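Local coordinates for nitrogenase molybdenum-iron protein alpha chain (Clostridium pasteurianum, PDB 4WES), which forms, with the beta chain, the molybdenum-iron component of nitrogenase, which reduces dinitrogen to ammonium at an iron-sulfur-molybdenum cofactor with electrons passed through an Fe8S7 cluster, at residues Cys53-Cys58 / His71-Pro76; Gly57-Val62 / Phe81-Gly86; Asn121-Ala126 / Leu155-Thr160; His170-Glu175 / Asn190-Thr195. One frame throughout, in Å; residues are numbered along the deposited sequence.

Interaction 1: residues Cys53-Cys58 / His71-Pro76. With CLF (Fe(8)-S(7) cluster), chain H.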
# COMPACT_ATOMS: atom_id res chain seq x y z
N CYS A 53 -3.42 28.85 23.29
CA CYS A 53 -3.90 29.18 24.62
C CYS A 53 -2.86 28.91 25.70
O CYS A 53 -1.79 28.33 25.48
CB CYS A 53 -5.16 28.40 24.95
SG CYS A 53 -4.86 26.62 25.10
N ALA A 54 -3.18 29.32 26.94
CA ALA A 54 -2.25 29.14 28.06
C ALA A 54 -2.00 27.67 28.40
O ALA A 54 -0.92 27.33 28.84
CB ALA A 54 -2.76 29.87 29.28
N TYR A 55 -2.99 26.81 28.19
CA TYR A 55 -2.82 25.40 28.43
C TYR A 55 -1.80 24.81 27.47
O TYR A 55 -0.92 24.03 27.86
CB TYR A 55 -4.16 24.66 28.33
CG TYR A 55 -4.03 23.19 28.10
CD1 TYR A 55 -4.03 22.67 26.82
CD2 TYR A 55 -3.86 22.30 29.16
CE1 TYR A 55 -3.88 21.34 26.59
CE2 TYR A 55 -3.71 20.96 28.93
CZ TYR A 55 -3.72 20.44 27.65
OH TYR A 55 -3.60 19.10 27.44
N ALA A 56 -1.84 25.23 26.19
CA ALA A 56 -0.83 24.80 25.24
C ALA A 56 0.55 25.20 25.73
O ALA A 56 1.49 24.41 25.73
CB ALA A 56 -1.13 25.40 23.86
N GLY A 57 0.70 26.47 26.15
CA GLY A 57 2.01 26.95 26.58
C GLY A 57 2.55 26.24 27.81
O GLY A 57 3.77 26.07 27.96
N CYS A 58 1.67 25.82 28.69
CA CYS A 58 2.09 25.16 29.95
C CYS A 58 2.25 23.65 29.78
O CYS A 58 3.35 23.11 29.96
CB CYS A 58 1.02 25.46 31.00
SG CYS A 58 1.47 24.84 32.65
N HIS A 71 1.63 13.34 32.77
CA HIS A 71 0.95 14.62 32.64
C HIS A 71 -0.53 14.41 32.38
O HIS A 71 -0.91 13.94 31.32
CB HIS A 71 1.58 15.43 31.49
CG HIS A 71 3.04 15.63 31.65
ND1 HIS A 71 3.59 16.52 32.54
CD2 HIS A 71 4.06 15.04 31.00
CE1 HIS A 71 4.91 16.44 32.44
NE2 HIS A 71 5.21 15.57 31.50
N ILE A 72 -1.35 14.72 33.39
CA ILE A 72 -2.80 14.50 33.30
C ILE A 72 -3.51 15.80 33.00
O ILE A 72 -3.46 16.74 33.80
CB ILE A 72 -3.38 13.89 34.59
CG1 ILE A 72 -2.64 12.60 34.99
CG2 ILE A 72 -4.87 13.64 34.41
CD1 ILE A 72 -3.13 12.00 36.31
N THR A 73 -4.15 15.87 31.83
CA THR A 73 -5.00 17.01 31.51
C THR A 73 -6.34 16.85 32.23
O THR A 73 -7.03 15.87 32.02
CB THR A 73 -5.24 17.10 30.00
OG1 THR A 73 -3.96 17.21 29.35
CG2 THR A 73 -6.16 18.23 29.65
N HIS A 74 -6.66 17.84 33.05
CA HIS A 74 -7.96 17.84 33.72
C HIS A 74 -8.93 18.68 32.87
O HIS A 74 -8.89 19.91 32.90
CB HIS A 74 -7.86 18.37 35.15
CG HIS A 74 -9.13 18.26 35.91
ND1 HIS A 74 -9.96 17.16 35.84
CD2 HIS A 74 -9.73 19.15 36.73
CE1 HIS A 74 -10.99 17.36 36.65
NE2 HIS A 74 -10.86 18.55 37.21
N GLY A 75 -9.71 18.00 32.04
CA GLY A 75 -10.55 18.70 31.07
C GLY A 75 -11.27 17.69 30.24
O GLY A 75 -11.09 16.48 30.40
N PRO A 76 -12.14 18.17 29.32
CA PRO A 76 -12.72 17.31 28.31
C PRO A 76 -11.64 16.88 27.31
O PRO A 76 -10.47 17.28 27.44
CB PRO A 76 -13.87 18.15 27.73
CG PRO A 76 -13.84 19.47 28.47
CD PRO A 76 -12.43 19.57 29.04
FE1 CLF H . -9.45 25.73 26.47
FE2 CLF H . -9.23 25.03 24.08
FE3 CLF H . -6.88 25.57 25.42
FE4 CLF H . -8.39 23.39 25.96
S1 CLF H . -10.72 23.87 25.69
S2A CLF H . -8.52 27.08 24.81
S4A CLF H . -7.27 23.81 24.02
S3A CLF H . -7.57 24.87 27.54
FE5 CLF H . -10.04 20.57 24.83
FE6 CLF H . -13.46 21.64 25.26
FE7 CLF H . -12.13 20.66 23.07
FE8 CLF H . -11.36 23.20 23.52
S2B CLF H . -12.08 19.82 25.20
S3B CLF H . -13.50 22.53 23.12
S4B CLF H . -10.01 21.49 22.73
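Tyr-55 reaches from the first turn of helix 54-63 to Thr-73 on strand 69-74, and the two side chains cross at about a right angle. With its CG anti to the backbone N (chi1 160°), the tyrosine directs its ring toward the strand. There Tyr-55 OH lies 2.7 Å from Thr-73 OG1, which sits at the ring's edge, near its plane. Thr-73 CG2 packs beside the same end of the ring, 3.7 Å from Tyr-55 CE2, so threonine supplies a hydroxyl and a methyl to one partner. Tyr-55 OH also hydrogen-bonds to the backbone O of Cys-79, which fixes the phenol end next to a cluster ligand. Near its root the same side chain meets the Fe8S7 cluster: Tyr-55 CB is 3.5 Å from S3A of the cluster, and the ring stands oblique to that sulfide.

Strand 69-74 is an inner strand of a four-stranded parallel sheet. The metal site itself begins two residues before Tyr-55, at the helix's N-cap. Cys-53 holds that position, its SG bound to iron FE3 at 2.3 Å while accepting from Ala-56 N at 3.5 Å, with an N-H...S angle of 160°. One sulfur thus serves as cluster ligand and helix cap, and the helix start may ease the charge on the thiolate. Cys-79 and Cys-145 are the other cluster ligands of this chain.

From beyond the end of the strand Pro-76 adds an apolar wall, its CB 3.5 Å from sulfide S2B. Tyr-51 of the beta chain packs against Tyr-55 at the subunit interface.

Interaction 2: residues Gly57-Val62 / Phe81-Gly86. With ICS (iron-sulfur-molybdenum cluster with interstitial carbon), chain F.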
# COMPACT_ATOMS: atom_id res chain seq x y z
N GLY A 57 0.70 26.47 26.15
CA GLY A 57 2.01 26.95 26.58
C GLY A 57 2.55 26.24 27.81
O GLY A 57 3.77 26.07 27.96
N CYS A 58 1.67 25.82 28.69
CA CYS A 58 2.09 25.16 29.95
C CYS A 58 2.25 23.65 29.78
O CYS A 58 3.35 23.11 29.96
CB CYS A 58 1.02 25.46 31.00
SG CYS A 58 1.47 24.84 32.65
N LYS A 59 1.18 22.95 29.40
CA LYS A 59 1.22 21.50 29.25
C LYS A 59 1.87 21.08 27.94
O LYS A 59 2.74 20.22 27.90
CB LYS A 59 -0.19 20.91 29.38
CG LYS A 59 -0.29 19.40 29.53
CD LYS A 59 -0.20 18.59 28.26
CE LYS A 59 -0.45 17.14 28.57
NZ LYS A 59 -0.39 16.24 27.38
N GLY A 60 1.37 21.66 26.85
CA GLY A 60 1.84 21.22 25.55
C GLY A 60 3.28 21.58 25.25
O GLY A 60 3.94 20.87 24.48
N VAL A 61 3.76 22.67 25.84
CA VAL A 61 5.05 23.24 25.51
C VAL A 61 6.08 23.01 26.61
O VAL A 61 7.01 22.22 26.44
CB VAL A 61 4.92 24.74 25.11
CG1 VAL A 61 6.29 25.38 24.93
CG2 VAL A 61 4.08 24.85 23.84
N VAL A 62 5.95 23.66 27.77
CA VAL A 62 7.02 23.57 28.75
C VAL A 62 7.08 22.24 29.49
O VAL A 62 8.16 21.65 29.68
CB VAL A 62 6.97 24.77 29.73
CG1 VAL A 62 8.01 24.60 30.85
CG2 VAL A 62 7.19 26.07 28.98
N PHE A 81 -6.21 15.21 23.58
CA PHE A 81 -5.99 14.67 22.23
C PHE A 81 -5.09 15.56 21.40
O PHE A 81 -4.23 15.06 20.66
CB PHE A 81 -7.34 14.51 21.53
CG PHE A 81 -7.23 13.94 20.15
CD1 PHE A 81 -7.23 12.58 19.91
CD2 PHE A 81 -7.13 14.79 19.06
CE1 PHE A 81 -7.13 12.05 18.64
CE2 PHE A 81 -7.02 14.27 17.80
CZ PHE A 81 -7.02 12.92 17.57
N TYR A 82 -5.25 16.88 21.49
CA TYR A 82 -4.49 17.80 20.66
C TYR A 82 -3.05 18.02 21.15
O TYR A 82 -2.29 18.73 20.48
CB TYR A 82 -5.27 19.10 20.47
CG TYR A 82 -6.53 18.85 19.69
CD1 TYR A 82 -6.48 18.37 18.38
CD2 TYR A 82 -7.78 19.08 20.24
CE1 TYR A 82 -7.63 18.09 17.66
CE2 TYR A 82 -8.93 18.79 19.52
CZ TYR A 82 -8.86 18.32 18.23
OH TYR A 82 -9.98 18.04 17.47
N THR A 83 -2.66 17.32 22.23
CA THR A 83 -1.28 17.29 22.69
C THR A 83 -0.65 15.92 22.47
O THR A 83 0.45 15.65 22.97
CB THR A 83 -1.12 17.76 24.13
OG1 THR A 83 -1.79 16.86 25.04
CG2 THR A 83 -1.64 19.18 24.30
N TRP A 84 -1.28 15.07 21.68
CA TRP A 84 -0.81 13.72 21.42
C TRP A 84 0.14 13.68 20.22
O TRP A 84 -0.22 13.29 19.09
CB TRP A 84 -2.01 12.77 21.25
CG TRP A 84 -1.75 11.32 21.37
CD1 TRP A 84 -0.58 10.68 21.66
CD2 TRP A 84 -2.71 10.29 21.18
NE1 TRP A 84 -0.75 9.32 21.69
CE2 TRP A 84 -2.05 9.06 21.35
CE3 TRP A 84 -4.05 10.29 20.80
CZ2 TRP A 84 -2.71 7.84 21.20
CZ3 TRP A 84 -4.71 9.08 20.67
CH2 TRP A 84 -4.03 7.87 20.87
N GLY A 85 1.38 14.07 20.45
CA GLY A 85 2.43 13.89 19.47
C GLY A 85 2.59 14.95 18.39
O GLY A 85 3.53 14.86 17.61
N GLY A 86 1.72 15.95 18.37
CA GLY A 86 1.83 16.97 17.34
C GLY A 86 3.02 17.88 17.50
O GLY A 86 3.52 18.44 16.53
FE1 ICS F . 10.09 28.94 22.74
MO1 ICS F . 5.55 26.15 18.26
FE2 ICS F . 7.52 28.41 22.31
FE3 ICS F . 9.39 26.68 21.50
FE4 ICS F . 9.15 29.04 20.31
FE5 ICS F . 7.44 28.03 18.65
FE6 ICS F . 5.87 27.35 20.64
FE7 ICS F . 7.68 25.69 19.83
CX ICS F . 7.88 27.58 20.54
S1A ICS F . 8.49 30.43 22.02
S1B ICS F . 5.22 28.41 18.79
S2A ICS F . 8.92 27.25 23.67
S2B ICS F . 5.33 28.18 22.59
S3A ICS F . 8.87 29.72 18.20
S3B ICS F . 5.58 25.16 20.42
S4A ICS F . 11.12 28.01 20.89
S4B ICS F . 7.81 26.07 17.64
S5A ICS F . 9.31 24.56 20.79
O HOH W 1 1.88 16.18 25.75
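Lys-59 stretches from helix 54-63 to the loop residue Thr-83, and its conformation has a single bend. The chain leaves with CG anti to the backbone N (chi1 -168°), turns at chi2 (-82°) and then runs extended, carrying the ammonium to Thr-83 OG1 with NZ 2.8 Å away. Thr-83 answers with chi1 at 65°, which sets OG1 between its backbone N and carbonyl carbon. The hydroxyl accepts from the lysine and donates to the backbone O of Ser-80, so one small side chain serves both. A water forms a second bridge, accepting from Lys-59 NZ at 2.8 Å and donating to Thr-83 O at 3.2 Å.

Gly-60 and Thr-83 are the nearest pair of CA atoms, 5.8 Å apart; with no side chain on the glycine, the Thr-83 methyl CG2 sits 4.2 Å from Gly-60 CA. The helix is wound with a wider pi-type turn here, Val-62 N bonding to Gly-57 O. Within this turn, both methyls of Val-61 pack on the iron-sulfur-molybdenum cluster, CG1 lying 3.5 Å from S2A and CG2 3.7 Å from S3B.

Lys-59 packs along His-71 and Thr-73 of strand 69-74, helix 182-196 touches Cys-58, Val-61 and Val-62, and Tyr-51 of the beta chain packs on Thr-83 in the loop that follows helix 77-81.

Interaction 3: residues Asn121-Ala126 / Leu155-Thr160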
# COMPACT_ATOMS: atom_id res chain seq x y z
N ASN A 121 -13.46 14.55 42.17
CA ASN A 121 -13.36 13.11 42.50
C ASN A 121 -12.81 12.31 41.34
O ASN A 121 -12.00 11.42 41.56
CB ASN A 121 -14.70 12.55 42.93
CG ASN A 121 -15.08 13.00 44.30
OD1 ASN A 121 -16.25 13.17 44.61
ND2 ASN A 121 -14.06 13.20 45.15
N LYS A 122 -13.16 12.67 40.11
CA LYS A 122 -12.60 11.97 38.98
C LYS A 122 -11.11 12.24 38.86
O LYS A 122 -10.32 11.37 38.53
CB LYS A 122 -13.33 12.34 37.69
CG LYS A 122 -12.99 11.44 36.51
CD LYS A 122 -13.85 11.70 35.29
CE LYS A 122 -13.73 10.59 34.27
NZ LYS A 122 -14.48 10.96 33.03
N LEU A 123 -10.72 13.49 39.13
CA LEU A 123 -9.32 13.84 39.09
C LEU A 123 -8.53 13.04 40.14
O LEU A 123 -7.47 12.48 39.84
CB LEU A 123 -9.10 15.33 39.31
CG LEU A 123 -7.68 15.81 39.37
CD1 LEU A 123 -6.91 15.45 38.11
CD2 LEU A 123 -7.65 17.29 39.64
N LYS A 124 -9.02 13.00 41.38
CA LYS A 124 -8.36 12.19 42.41
C LYS A 124 -8.21 10.75 41.93
O LYS A 124 -7.14 10.15 42.04
CB LYS A 124 -9.22 12.21 43.69
CG LYS A 124 -8.82 11.15 44.71
CD LYS A 124 -9.63 11.24 45.99
CE LYS A 124 -11.10 11.02 45.79
NZ LYS A 124 -11.46 9.60 45.53
N ASP A 125 -9.30 10.18 41.43
CA ASP A 125 -9.27 8.80 41.01
C ASP A 125 -8.33 8.55 39.85
O ASP A 125 -7.64 7.52 39.80
CB ASP A 125 -10.67 8.29 40.70
CG ASP A 125 -11.58 8.19 41.92
OD1 ASP A 125 -11.10 8.23 43.07
OD2 ASP A 125 -12.83 8.03 41.69
N ALA A 126 -8.24 9.53 38.94
CA ALA A 126 -7.31 9.42 37.82
C ALA A 126 -5.87 9.50 38.26
O ALA A 126 -5.00 8.79 37.74
CB ALA A 126 -7.60 10.49 36.78
N LEU A 155 -5.19 22.35 43.04
CA LEU A 155 -4.05 22.44 43.95
C LEU A 155 -4.30 21.54 45.18
O LEU A 155 -3.40 20.79 45.61
CB LEU A 155 -3.82 23.90 44.40
CG LEU A 155 -2.58 24.26 45.18
CD1 LEU A 155 -1.34 24.25 44.34
CD2 LEU A 155 -2.71 25.63 45.81
N ALA A 156 -5.48 21.64 45.75
CA ALA A 156 -5.83 20.85 46.92
C ALA A 156 -5.93 19.36 46.60
O ALA A 156 -5.45 18.52 47.38
CB ALA A 156 -7.11 21.39 47.52
N VAL A 157 -6.53 19.02 45.46
CA VAL A 157 -6.58 17.63 45.05
C VAL A 157 -5.18 17.03 44.92
O VAL A 157 -4.90 15.93 45.39
CB VAL A 157 -7.37 17.42 43.74
CG1 VAL A 157 -7.31 15.99 43.28
CG2 VAL A 157 -8.80 17.86 43.92
N ALA A 158 -4.29 17.79 44.27
CA ALA A 158 -2.91 17.33 44.08
C ALA A 158 -2.20 17.12 45.41
O ALA A 158 -1.50 16.11 45.59
CB ALA A 158 -2.17 18.33 43.22
N ALA A 159 -2.38 18.07 46.32
CA ALA A 159 -1.69 17.97 47.61
C ALA A 159 -2.16 16.76 48.42
O ALA A 159 -1.35 16.02 49.02
CB ALA A 159 -1.85 19.24 48.41
N THR A 160 -3.45 16.54 48.43
CA THR A 160 -4.01 15.37 49.13
C THR A 160 -3.48 14.08 48.51
O THR A 160 -3.06 13.14 49.21
CB THR A 160 -5.53 15.43 49.10
OG1 THR A 160 -5.94 16.60 49.82
CG2 THR A 160 -6.14 14.18 49.69
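Leu-123 and Val-157 meet with no flat group between them; the planar group engaged beside this contact is the carboxylate of Asp-125, which belongs to the same helix turn as the leucine. Its OD1 takes Lys-124 NZ at 2.8 Å in a salt bridge, the ammonium coming from the syn side but 31° out of the carboxylate plane. Bends at chi3 and chi4 carry the ammonium away from the neighbouring helix, leaving the lysine's aliphatic root at the border of the contact, where Lys-124 CB is 4.3 Å from Val-157 CG1.

Val-157 carries most of the meeting. Its CG1, anti to the backbone N (chi1 175°), points into the groove beside Leu-123 and Lys-124, touching Leu-123 CD2 at 3.9 Å and Lys-124 N at the same distance. The branched side chains cross obliquely, and valine, a short side chain, suits a place where the CA atoms of Lys-124 and Val-157 are 6.3 Å apart. Val-120 and Ile-127 of the first helix also receive the valine.

Far from the metal clusters, this is an aliphatic helix-helix contact: no hydrogen bond spans it, so its cohesion rests on van der Waals fit and burial of methyl groups, while charge is paired within helix 120-134.

Interaction 4: residues His170-Glu175 / Asn190-Thr195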
# COMPACT_ATOMS: atom_id res chain seq x y z
N HIS A 170 2.07 17.92 40.86
CA HIS A 170 2.18 19.35 40.59
C HIS A 170 0.97 19.83 39.81
O HIS A 170 0.71 19.35 38.70
CB HIS A 170 3.43 19.66 39.79
CG HIS A 170 4.68 19.20 40.48
ND1 HIS A 170 5.06 19.70 41.70
CD2 HIS A 170 5.62 18.31 40.13
CE1 HIS A 170 6.20 19.14 42.06
NE2 HIS A 170 6.56 18.28 41.14
N ALA A 171 0.25 20.77 40.40
CA ALA A 171 -0.91 21.40 39.75
C ALA A 171 -0.52 22.67 39.01
O ALA A 171 0.25 23.49 39.50
CB ALA A 171 -1.99 21.69 40.78
N PHE A 172 -1.15 22.88 37.85
CA PHE A 172 -0.91 24.07 37.03
C PHE A 172 -2.25 24.67 36.63
O PHE A 172 -3.02 24.01 35.92
CB PHE A 172 -0.13 23.71 35.77
CG PHE A 172 1.23 23.13 36.04
CD1 PHE A 172 1.40 21.79 36.30
CD2 PHE A 172 2.36 23.95 36.04
CE1 PHE A 172 2.65 21.25 36.56
CE2 PHE A 172 3.62 23.42 36.29
CZ PHE A 172 3.77 22.07 36.58
N SER A 173 -2.51 25.91 37.05
CA SER A 173 -3.76 26.58 36.72
C SER A 173 -3.61 27.33 35.40
O SER A 173 -3.55 28.54 35.37
CB SER A 173 -4.18 27.51 37.83
OG SER A 173 -4.64 26.77 38.94
N CYS A 174 -3.52 26.55 34.34
CA CYS A 174 -3.30 27.03 32.96
C CYS A 174 -4.56 26.97 32.10
O CYS A 174 -4.51 26.68 30.91
CB CYS A 174 -2.14 26.30 32.33
SG CYS A 174 -2.30 24.49 32.35
N GLU A 175 -5.70 27.31 32.70
CA GLU A 175 -6.93 27.43 31.94
C GLU A 175 -6.71 28.25 30.67
O GLU A 175 -6.06 29.29 30.70
CB GLU A 175 -8.05 28.06 32.75
CG GLU A 175 -8.58 27.25 33.91
CD GLU A 175 -7.84 27.35 35.23
OE1 GLU A 175 -8.47 26.95 36.23
OE2 GLU A 175 -6.68 27.82 35.28
N ASN A 190 6.67 28.00 34.57
CA ASN A 190 7.94 28.37 35.18
C ASN A 190 7.80 28.58 36.68
O ASN A 190 8.70 28.24 37.44
CB ASN A 190 8.52 29.66 34.57
CG ASN A 190 9.34 29.45 33.28
OD1 ASN A 190 10.47 29.90 33.21
ND2 ASN A 190 8.76 28.79 32.28
N ASN A 191 6.69 29.17 37.11
CA ASN A 191 6.53 29.48 38.53
C ASN A 191 6.60 28.20 39.36
O ASN A 191 7.32 28.12 40.36
CB ASN A 191 5.21 30.17 38.79
CG ASN A 191 5.19 31.60 38.33
OD1 ASN A 191 6.24 32.20 38.04
ND2 ASN A 191 3.98 32.16 38.26
N THR A 192 5.85 27.19 38.96
CA THR A 192 5.78 25.94 39.73
C THR A 192 7.05 25.11 39.56
O THR A 192 7.54 24.50 40.52
CB THR A 192 4.50 25.17 39.38
OG1 THR A 192 3.39 25.91 39.88
CG2 THR A 192 4.52 23.75 39.88
N VAL A 193 7.63 25.08 38.37
CA VAL A 193 8.90 24.38 38.21
C VAL A 193 9.96 24.99 39.14
O VAL A 193 10.71 24.26 39.81
CB VAL A 193 9.36 24.43 36.73
CG1 VAL A 193 10.79 23.94 36.59
CG2 VAL A 193 8.44 23.59 35.86
N MET A 194 10.04 26.32 39.17
CA MET A 194 11.05 26.98 39.99
C MET A 194 10.93 26.64 41.45
O MET A 194 11.93 26.30 42.09
CB MET A 194 11.00 28.49 39.79
CG MET A 194 12.10 29.23 40.53
SD MET A 194 13.72 28.93 39.78
CE MET A 194 14.76 29.40 41.17
N THR A 195 9.74 26.80 42.01
CA THR A 195 9.61 26.65 43.46
C THR A 195 9.45 25.22 43.90
O THR A 195 9.87 24.89 45.02
CB THR A 195 8.48 27.50 44.00
OG1 THR A 195 7.25 27.10 43.43
CG2 THR A 195 8.69 28.99 43.70
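Phe-172 and Thr-192 are brought together by similar first torsions. In Phe-172 the ring carbon CG is anti to the carbonyl carbon (chi1 -61°), which swings the end of the side chain nearer the helix than its root would suggest. In Thr-192 (chi1 -68°) OG1 stands beside the backbone N and CG2 anti to it, so that a methyl as well as CB faces the ring. Phe-172 CE2 touches Thr-192 CB and CG2, both at 3.7 Å, and CZ lies 3.8 Å from the methyl; the threonine approaches the ring obliquely.

His-170, two residues earlier on the same strand, brings its CB to 4.2 Å from Thr-192 CG2, while its NE2 is hydrogen-bonded to Tyr-246 OH. A small beta-branched threonine suits this place, since its CB and methyl can both meet Phe-172 while the methyl also reaches His-170 CB. Elsewhere Phe-172 meets Tyr-142 with nearly parallel rings and packs on Cys-58 and Met-63 of helix 54-63.

The strand segment and the helix segment run nearly antiparallel (158°), with axes 9.2 Å apart at closest approach. Strand 169-172, outermost within this chain in a four-stranded parallel sheet, leads through a loop to helix 182-196 laid back along it, the beta-alpha unit from which alpha/beta domains are built.

Interactions 1 and 2 start from one piece of helix 54-63, sharing Gly-57 and Cys-58, and their centres are 7 Å apart. Between them they touch both metal clusters: interaction 1 binds the Fe8S7 cluster, and interaction 2 lines the molybdenum cofactor with Val-61. Tyr-55 OH of interaction 1 lies 3.7 Å from Thr-83 CG2 of interaction 2. Interaction 4 joins the group through Cys-58, whose SG is 3.6 Å from Phe-172 CD2. Interaction 3 lies farther out, 16 Å between centres from both interactions 1 and 4, yet His-74 CE1 reaches Leu-123 CB at 3.8 Å and Leu-155 CA meets Ala-171 CB at 3.9 Å, so its helices cover the parallel sheet of interactions 1 and 4.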